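Local coordinates for uncharacterized ParM protein (Staphylococcus aureus, PDB 3JS6) that probably polymerises into dynamic actin-like filaments that segregate plasmid DNA in Staphylococcus aureus, at residues Glu53-Gly58 and Leu142-Gly147; Leu95-Ile100 and Leu137-Leu142; Ile31-Asn36 and Asn60-Leu65. All coordinates share one frame; numbering follows the deposited sequence.

Interaction 1 (Glu53-Gly58 and Leu142-Gly147); sequences EFIING and LIEIDG
E53-I56 and L142-I145 run antiparallel as neighbouring strands, their axes 4.8 Å apart at closest approach and their directions 159° apart. I55 and E144 form a hydrogen-bonded pair, exchanging both of their N-H...O bonds; F54 with I145 and I56 with I143 are the non-hydrogen-bonded pairs to either side, where CA-H groups lean on carbonyl oxygens. At the two ends a side chain takes over a position in the ladder. N57 OD1 accepts from L142 N at 3.0 Å over a nearly straight bond, while N57 N returns one to L142 O. The amide reaches that N-H because N57 CG lies beside its own backbone N (chi1 -69°). D146 OD2 receives E53 N at 2.8 Å, the donor standing 38° above the carboxylate plane.

On the face of F54, I56, I143 and I145 the contact is apolar. I143 CG2 meets the edge of the F54 ring at CD2, 4.1 Å away, and I145 CG1 approaches F54 CE2 to 3.8 Å. I56 and I143 lie alongside and point the same way, with I56 CD1 3.9 Å from I143 CG2. On the other face I55 and E144 also run side by side, E144 OE1 lying 3.6 Å from I55 CD1.

D146 and G147 both have positive phi and the torsions of a type I' turn, the tight connection to strand 148-161. D146 OD1 is bound by R105 and S52 while OD2 takes E53 N, so this carboxylate fastens the turn to the neighbouring strand. E53 OE2 has its own salt bridge with K34; the two cations probably offset the mutual repulsion of these nearby carboxylates.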
# COMPACT_ATOMS: atom_id res chain seq x y z
N GLU A 53 -0.30 -5.73 -21.01
CA GLU A 53 -1.61 -6.20 -21.46
C GLU A 53 -1.91 -7.48 -20.74
O GLU A 53 -1.04 -8.36 -20.65
CB GLU A 53 -1.61 -6.45 -22.97
CG GLU A 53 -1.25 -5.23 -23.79
CD GLU A 53 -1.33 -5.51 -25.28
OE1 GLU A 53 -1.13 -6.68 -25.69
OE2 GLU A 53 -1.58 -4.55 -26.04
N PHE A 54 -3.14 -7.59 -20.23
CA PHE A 54 -3.56 -8.76 -19.48
C PHE A 54 -4.82 -9.41 -20.05
O PHE A 54 -5.85 -8.74 -20.25
CB PHE A 54 -3.85 -8.39 -18.02
CG PHE A 54 -2.68 -7.79 -17.30
CD1 PHE A 54 -2.29 -6.47 -17.53
CD2 PHE A 54 -1.93 -8.56 -16.42
CE1 PHE A 54 -1.17 -5.94 -16.89
CE2 PHE A 54 -0.82 -8.03 -15.78
CZ PHE A 54 -0.44 -6.72 -16.01
N ILE A 55 -4.74 -10.72 -20.31
CA ILE A 55 -5.90 -11.49 -20.78
C ILE A 55 -6.13 -12.53 -19.69
O ILE A 55 -5.24 -13.35 -19.38
CB ILE A 55 -5.64 -12.18 -22.12
CG1 ILE A 55 -5.52 -11.12 -23.22
CG2 ILE A 55 -6.79 -13.13 -22.45
CD1 ILE A 55 -5.16 -11.70 -24.57
N ILE A 56 -7.33 -12.50 -19.11
CA ILE A 56 -7.66 -13.39 -17.99
C ILE A 56 -8.56 -14.57 -18.40
O ILE A 56 -9.63 -14.36 -18.98
CB ILE A 56 -8.43 -12.62 -16.87
CG1 ILE A 56 -7.76 -11.27 -16.57
CG2 ILE A 56 -8.55 -13.50 -15.63
CD1 ILE A 56 -6.28 -11.35 -16.30
N ASN A 57 -8.12 -15.78 -18.08
CA ASN A 57 -8.84 -17.03 -18.40
C ASN A 57 -9.31 -17.16 -19.84
O ASN A 57 -10.42 -17.64 -20.12
CB ASN A 57 -10.04 -17.23 -17.45
CG ASN A 57 -9.60 -17.53 -16.03
OD1 ASN A 57 -8.61 -18.24 -15.81
ND2 ASN A 57 -10.32 -17.00 -15.07
N GLY A 58 -8.47 -16.74 -20.77
CA GLY A 58 -8.82 -16.87 -22.18
C GLY A 58 -9.84 -15.87 -22.71
O GLY A 58 -10.34 -16.03 -23.82
N LEU A 142 -5.71 -18.39 -15.09
CA LEU A 142 -4.78 -18.32 -16.20
C LEU A 142 -4.67 -16.83 -16.57
O LEU A 142 -5.67 -16.17 -16.86
CB LEU A 142 -5.31 -19.08 -17.42
CG LEU A 142 -4.40 -18.88 -18.64
CD1 LEU A 142 -3.09 -19.59 -18.39
CD2 LEU A 142 -5.06 -19.43 -19.92
N ILE A 143 -3.46 -16.31 -16.54
CA ILE A 143 -3.30 -14.91 -16.91
C ILE A 143 -2.19 -14.84 -17.94
O ILE A 143 -1.12 -15.44 -17.78
CB ILE A 143 -2.91 -14.03 -15.70
CG1 ILE A 143 -4.03 -14.05 -14.66
CG2 ILE A 143 -2.63 -12.58 -16.16
CD1 ILE A 143 -3.68 -13.28 -13.42
N GLU A 144 -2.45 -14.11 -19.01
CA GLU A 144 -1.47 -13.94 -20.07
C GLU A 144 -1.02 -12.48 -19.94
O GLU A 144 -1.84 -11.56 -20.09
CB GLU A 144 -2.16 -14.17 -21.43
CG GLU A 144 -1.22 -14.41 -22.58
CD GLU A 144 -1.90 -14.25 -23.91
OE1 GLU A 144 -1.87 -13.13 -24.48
OE2 GLU A 144 -2.49 -15.24 -24.39
N ILE A 145 0.27 -12.28 -19.67
CA ILE A 145 0.82 -10.93 -19.51
C ILE A 145 1.70 -10.68 -20.73
O ILE A 145 2.66 -11.42 -20.97
CB ILE A 145 1.69 -10.79 -18.23
CG1 ILE A 145 0.89 -11.22 -17.00
CG2 ILE A 145 2.10 -9.31 -18.05
CD1 ILE A 145 1.04 -12.70 -16.63
N ASP A 146 1.34 -9.65 -21.50
CA ASP A 146 2.08 -9.33 -22.71
C ASP A 146 2.34 -10.60 -23.54
O ASP A 146 3.46 -10.86 -23.99
CB ASP A 146 3.40 -8.64 -22.33
CG ASP A 146 3.18 -7.28 -21.70
OD1 ASP A 146 4.00 -6.86 -20.85
OD2 ASP A 146 2.18 -6.61 -22.06
N GLY A 147 1.28 -11.39 -23.72
CA GLY A 147 1.36 -12.62 -24.49
C GLY A 147 1.94 -13.86 -23.81
O GLY A 147 1.92 -14.93 -24.38

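Interaction 2 (Leu95-Ile100 and Leu137-Leu142); sequences LVECSI and LNKSRL
The charged part of the contact pairs E97 with R141, whose side chains cross obliquely, two nitrogens meeting two oxygens. R141 NE donates to E97 OE1 at 2.9 Å on the syn lone pair, and R141 NH2 meets E97 OE2 in a salt bridge whose modelled length of 2.4 Å is doubtfully short. The match is not flat, since the carboxylate and guanidinium planes are turned 39° apart. R141 gets there by folding: CG sits between its backbone N and carbonyl carbon (chi1 65°), and the chain bends again at chi2 and chi3. NH1, turned from the carboxylate, makes a weak bond to L137 O. K139 NZ lies 4.2 Å from E97 OE2, beyond salt-bridge range, where its charge may add a little to the attraction.

Carbon lies on both faces of the guanidinium. I100 CD1 rests over one, 3.3 Å from R141 NH1, and K139 CG stands above the centre of the opposite one. The closer of two purely apolar touches is V96 CG1 against L137 CD2 at 3.8 Å, the two side chains crossing at about a right angle; I100 CD1 reaches the same methyl more loosely.

E97, V96 and I100 belong to helix 90-104, whereas L137 ends helix 128-137 and R141 begins strand 141-145. The buried ion pair therefore ties the link between that second helix and its strand to helix 90-104, with V96 and I100 also packing on strand 4-11.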
# COMPACT_ATOMS: atom_id res chain seq x y z
N LEU A 95 -8.32 -5.08 -11.20
CA LEU A 95 -7.08 -4.58 -10.65
C LEU A 95 -6.35 -5.73 -9.91
O LEU A 95 -5.14 -5.92 -10.04
CB LEU A 95 -7.35 -3.45 -9.67
CG LEU A 95 -6.12 -2.88 -8.91
CD1 LEU A 95 -5.20 -2.13 -9.90
CD2 LEU A 95 -6.60 -1.94 -7.81
N VAL A 96 -7.10 -6.48 -9.11
CA VAL A 96 -6.50 -7.60 -8.36
C VAL A 96 -5.88 -8.62 -9.33
O VAL A 96 -4.73 -9.05 -9.14
CB VAL A 96 -7.55 -8.28 -7.46
CG1 VAL A 96 -6.97 -9.58 -6.85
CG2 VAL A 96 -7.95 -7.34 -6.34
N GLU A 97 -6.61 -9.01 -10.38
CA GLU A 97 -6.06 -9.96 -11.35
C GLU A 97 -4.78 -9.43 -12.05
O GLU A 97 -3.82 -10.18 -12.21
CB GLU A 97 -7.09 -10.32 -12.44
CG GLU A 97 -8.34 -11.03 -11.94
CD GLU A 97 -8.02 -12.30 -11.20
OE1 GLU A 97 -7.25 -13.11 -11.74
OE2 GLU A 97 -8.52 -12.48 -10.07
N CYS A 98 -4.78 -8.16 -12.49
CA CYS A 98 -3.57 -7.61 -13.15
C CYS A 98 -2.36 -7.52 -12.20
O CYS A 98 -1.22 -7.68 -12.62
CB CYS A 98 -3.86 -6.21 -13.73
SG CYS A 98 -5.11 -6.28 -15.03
N SER A 99 -2.63 -7.22 -10.93
CA SER A 99 -1.59 -7.09 -9.91
C SER A 99 -1.00 -8.49 -9.66
O SER A 99 0.21 -8.68 -9.59
CB SER A 99 -2.19 -6.52 -8.62
OG SER A 99 -2.64 -5.19 -8.83
N ILE A 100 -1.88 -9.47 -9.54
CA ILE A 100 -1.39 -10.83 -9.35
C ILE A 100 -0.61 -11.22 -10.60
O ILE A 100 0.48 -11.79 -10.52
CB ILE A 100 -2.57 -11.79 -9.11
CG1 ILE A 100 -3.09 -11.59 -7.67
CG2 ILE A 100 -2.13 -13.24 -9.38
CD1 ILE A 100 -4.34 -12.37 -7.31
N LEU A 137 -9.12 -13.50 -3.85
CA LEU A 137 -7.72 -13.91 -3.84
C LEU A 137 -7.45 -15.40 -3.95
O LEU A 137 -6.58 -15.85 -4.70
CB LEU A 137 -7.06 -13.40 -2.56
CG LEU A 137 -7.10 -11.88 -2.41
CD1 LEU A 137 -6.57 -11.49 -1.01
CD2 LEU A 137 -6.27 -11.23 -3.52
N ASN A 138 -8.21 -16.18 -3.20
CA ASN A 138 -8.01 -17.61 -3.17
C ASN A 138 -8.63 -18.42 -4.28
O ASN A 138 -9.68 -19.03 -4.09
CB ASN A 138 -8.47 -18.17 -1.83
CG ASN A 138 -7.67 -19.36 -1.41
OD1 ASN A 138 -7.23 -20.14 -2.25
ND2 ASN A 138 -7.45 -19.51 -0.11
N LYS A 139 -7.97 -18.43 -5.44
CA LYS A 139 -8.43 -19.19 -6.60
C LYS A 139 -7.34 -19.29 -7.65
O LYS A 139 -6.40 -18.49 -7.68
CB LYS A 139 -9.68 -18.56 -7.22
CG LYS A 139 -9.48 -17.21 -7.87
CD LYS A 139 -10.81 -16.66 -8.38
CE LYS A 139 -10.67 -15.20 -8.81
NZ LYS A 139 -11.97 -14.63 -9.23
N SER A 140 -7.47 -20.29 -8.51
CA SER A 140 -6.52 -20.50 -9.58
C SER A 140 -6.95 -19.65 -10.75
O SER A 140 -8.12 -19.32 -10.86
CB SER A 140 -6.50 -21.97 -10.02
OG SER A 140 -5.74 -22.74 -9.11
N ARG A 141 -6.00 -19.30 -11.61
CA ARG A 141 -6.39 -18.54 -12.79
C ARG A 141 -5.31 -18.53 -13.85
O ARG A 141 -4.13 -18.66 -13.54
CB ARG A 141 -6.74 -17.11 -12.42
CG ARG A 141 -5.62 -16.26 -11.86
CD ARG A 141 -5.67 -16.29 -10.33
NE ARG A 141 -6.54 -15.20 -9.85
CZ ARG A 141 -6.60 -14.74 -8.59
NH1 ARG A 141 -5.83 -15.28 -7.65
NH2 ARG A 141 -7.44 -13.75 -8.29
N LEU A 142 -5.71 -18.39 -15.09
CA LEU A 142 -4.78 -18.32 -16.20
C LEU A 142 -4.67 -16.83 -16.57
O LEU A 142 -5.67 -16.17 -16.86
CB LEU A 142 -5.31 -19.08 -17.42
CG LEU A 142 -4.40 -18.88 -18.64
CD1 LEU A 142 -3.09 -19.59 -18.39
CD2 LEU A 142 -5.06 -19.43 -19.92

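Interaction 3 (Ile31-Asn36 and Asn60-Leu65); sequences IGRKTN and NDEVLL
R33 runs along D61-V63, with its CA-H directed at V63 O. R33 CB is 4.0 Å from V63 O, and R33 CG comes closer to the same oxygen, at 3.7 Å. CD passes near E62 CG. From CG to NE the chain is extended, which carries the guanidinium over D61 and E62. R33 NE is 3.0 Å from a water that accepts from V63 N and donates to K34 O and D61 O. CZ and NH2 of R33 lie over D61 O, R33 NH2 at 2.7 Å but at a poor angle for a hydrogen bond. R33 NH1 makes a long salt bridge to E62 OE1, 3.8 Å away, the two planes nearly perpendicular.

The backbones are an antiparallel pairing inside the large sheet of the actin-like N-terminal domain: G32 and L65 exchange two hydrogen bonds, and K34 N donates to V63 O almost straight along the C=O axis. Next to that bond K34 CG presses on V63 CB at 3.3 Å, tighter than a usual carbon contact, while K34 NZ goes on to a salt bridge with E53. L65 CD1 tucks under the peptide between R33 and K34. On the face toward helix 90-104, I31 CD1 touches L64 CD2 at 4.0 Å.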
# COMPACT_ATOMS: atom_id res chain seq x y z
N ILE A 31 -7.03 1.45 -14.13
CA ILE A 31 -6.98 0.36 -15.08
C ILE A 31 -7.62 0.81 -16.40
O ILE A 31 -8.47 1.70 -16.41
CB ILE A 31 -7.71 -0.88 -14.51
CG1 ILE A 31 -7.36 -2.12 -15.32
CG2 ILE A 31 -9.22 -0.65 -14.48
CD1 ILE A 31 -7.73 -3.41 -14.61
N GLY A 32 -7.17 0.22 -17.50
CA GLY A 32 -7.73 0.56 -18.80
C GLY A 32 -8.05 -0.69 -19.60
O GLY A 32 -8.01 -1.83 -19.09
N ARG A 33 -8.34 -0.50 -20.88
CA ARG A 33 -8.67 -1.61 -21.74
C ARG A 33 -8.27 -1.22 -23.13
O ARG A 33 -8.49 -0.07 -23.53
CB ARG A 33 -10.18 -1.89 -21.70
CG ARG A 33 -10.63 -2.83 -22.78
CD ARG A 33 -12.05 -3.31 -22.57
NE ARG A 33 -12.56 -3.96 -23.77
CZ ARG A 33 -13.68 -4.68 -23.82
NH1 ARG A 33 -14.40 -4.85 -22.72
NH2 ARG A 33 -14.07 -5.22 -24.96
N LYS A 34 -7.68 -2.13 -23.88
CA LYS A 34 -7.31 -1.74 -25.22
C LYS A 34 -8.41 -2.12 -26.17
O LYS A 34 -8.73 -3.30 -26.34
CB LYS A 34 -5.96 -2.33 -25.65
CG LYS A 34 -5.89 -3.82 -25.76
CD LYS A 34 -4.55 -4.24 -26.35
CE LYS A 34 -4.32 -3.65 -27.73
NZ LYS A 34 -3.00 -4.06 -28.31
N THR A 35 -9.03 -1.10 -26.76
CA THR A 35 -10.12 -1.27 -27.69
C THR A 35 -9.71 -0.78 -29.07
O THR A 35 -8.82 0.07 -29.18
CB THR A 35 -11.35 -0.50 -27.23
OG1 THR A 35 -10.98 0.85 -26.94
CG2 THR A 35 -11.94 -1.15 -25.98
N ASN A 36 -10.37 -1.30 -30.10
CA ASN A 36 -10.08 -0.96 -31.49
C ASN A 36 -10.38 0.48 -31.88
O ASN A 36 -10.04 0.90 -32.99
CB ASN A 36 -10.84 -1.90 -32.43
CG ASN A 36 -10.46 -1.69 -33.89
OD1 ASN A 36 -9.35 -2.05 -34.31
ND2 ASN A 36 -11.36 -1.11 -34.67
N ASN A 60 -10.33 -13.20 -24.60
CA ASN A 60 -9.73 -12.35 -25.63
C ASN A 60 -10.55 -11.11 -25.92
O ASN A 60 -10.07 -10.20 -26.59
CB ASN A 60 -9.57 -13.12 -26.95
CG ASN A 60 -8.62 -14.30 -26.84
OD1 ASN A 60 -8.68 -15.23 -27.65
ND2 ASN A 60 -7.74 -14.27 -25.86
N ASP A 61 -11.78 -11.07 -25.44
CA ASP A 61 -12.66 -9.93 -25.70
C ASP A 61 -12.31 -8.75 -24.80
O ASP A 61 -12.80 -7.63 -25.00
CB ASP A 61 -14.11 -10.35 -25.50
CG ASP A 61 -14.44 -11.63 -26.26
OD1 ASP A 61 -15.01 -12.56 -25.67
OD2 ASP A 61 -14.10 -11.72 -27.46
N GLU A 62 -11.46 -8.99 -23.81
CA GLU A 62 -11.07 -7.93 -22.90
C GLU A 62 -9.59 -7.94 -22.59
O GLU A 62 -9.11 -8.73 -21.78
CB GLU A 62 -11.84 -8.03 -21.58
CG GLU A 62 -11.53 -6.88 -20.64
CD GLU A 62 -12.40 -6.87 -19.41
OE1 GLU A 62 -13.28 -5.98 -19.30
OE2 GLU A 62 -12.21 -7.75 -18.55
N VAL A 63 -8.87 -7.04 -23.23
CA VAL A 63 -7.43 -6.96 -22.97
C VAL A 63 -7.27 -5.81 -21.98
O VAL A 63 -7.41 -4.65 -22.35
CB VAL A 63 -6.66 -6.68 -24.27
CG1 VAL A 63 -5.17 -6.64 -24.00
CG2 VAL A 63 -6.99 -7.76 -25.29
N LEU A 64 -7.03 -6.15 -20.72
CA LEU A 64 -6.88 -5.13 -19.68
C LEU A 64 -5.52 -4.42 -19.79
O LEU A 64 -4.54 -5.03 -20.21
CB LEU A 64 -7.03 -5.79 -18.30
CG LEU A 64 -8.40 -6.38 -17.92
CD1 LEU A 64 -8.29 -7.17 -16.59
CD2 LEU A 64 -9.40 -5.26 -17.76
N LEU A 65 -5.47 -3.15 -19.40
CA LEU A 65 -4.23 -2.36 -19.45
C LEU A 65 -3.91 -1.87 -18.05
O LEU A 65 -4.75 -1.24 -17.38
CB LEU A 65 -4.42 -1.16 -20.39
CG LEU A 65 -4.54 -1.59 -21.85
CD1 LEU A 65 -4.94 -0.40 -22.72
CD2 LEU A 65 -3.18 -2.20 -22.29
O HOH W 1 -10.30 -5.51 -24.98

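How the interactions relate
Strand pairing makes interactions 1 and 3 consecutive: 64-66 lies between 23-33 and 52-56, which in turn borders 141-145. Their centres are 11 Å apart, joined by a probable hydrogen bond from L64 N to F54 O (2.9 Å) and the salt bridge of K34 NZ with E53 OE2 (2.7 Å). Interaction 2, about 11 Å from interaction 1 between centres and 16 Å from interaction 3, supplies the helix against which both pack. C98 SG lies 3.7 Å from L64 CD1, and F54 CE2 lies 3.2 Å from C98 O. L142 is common to interactions 1 and 2. Together they show the sheet curling around helix 90-104. The structure is the apo form.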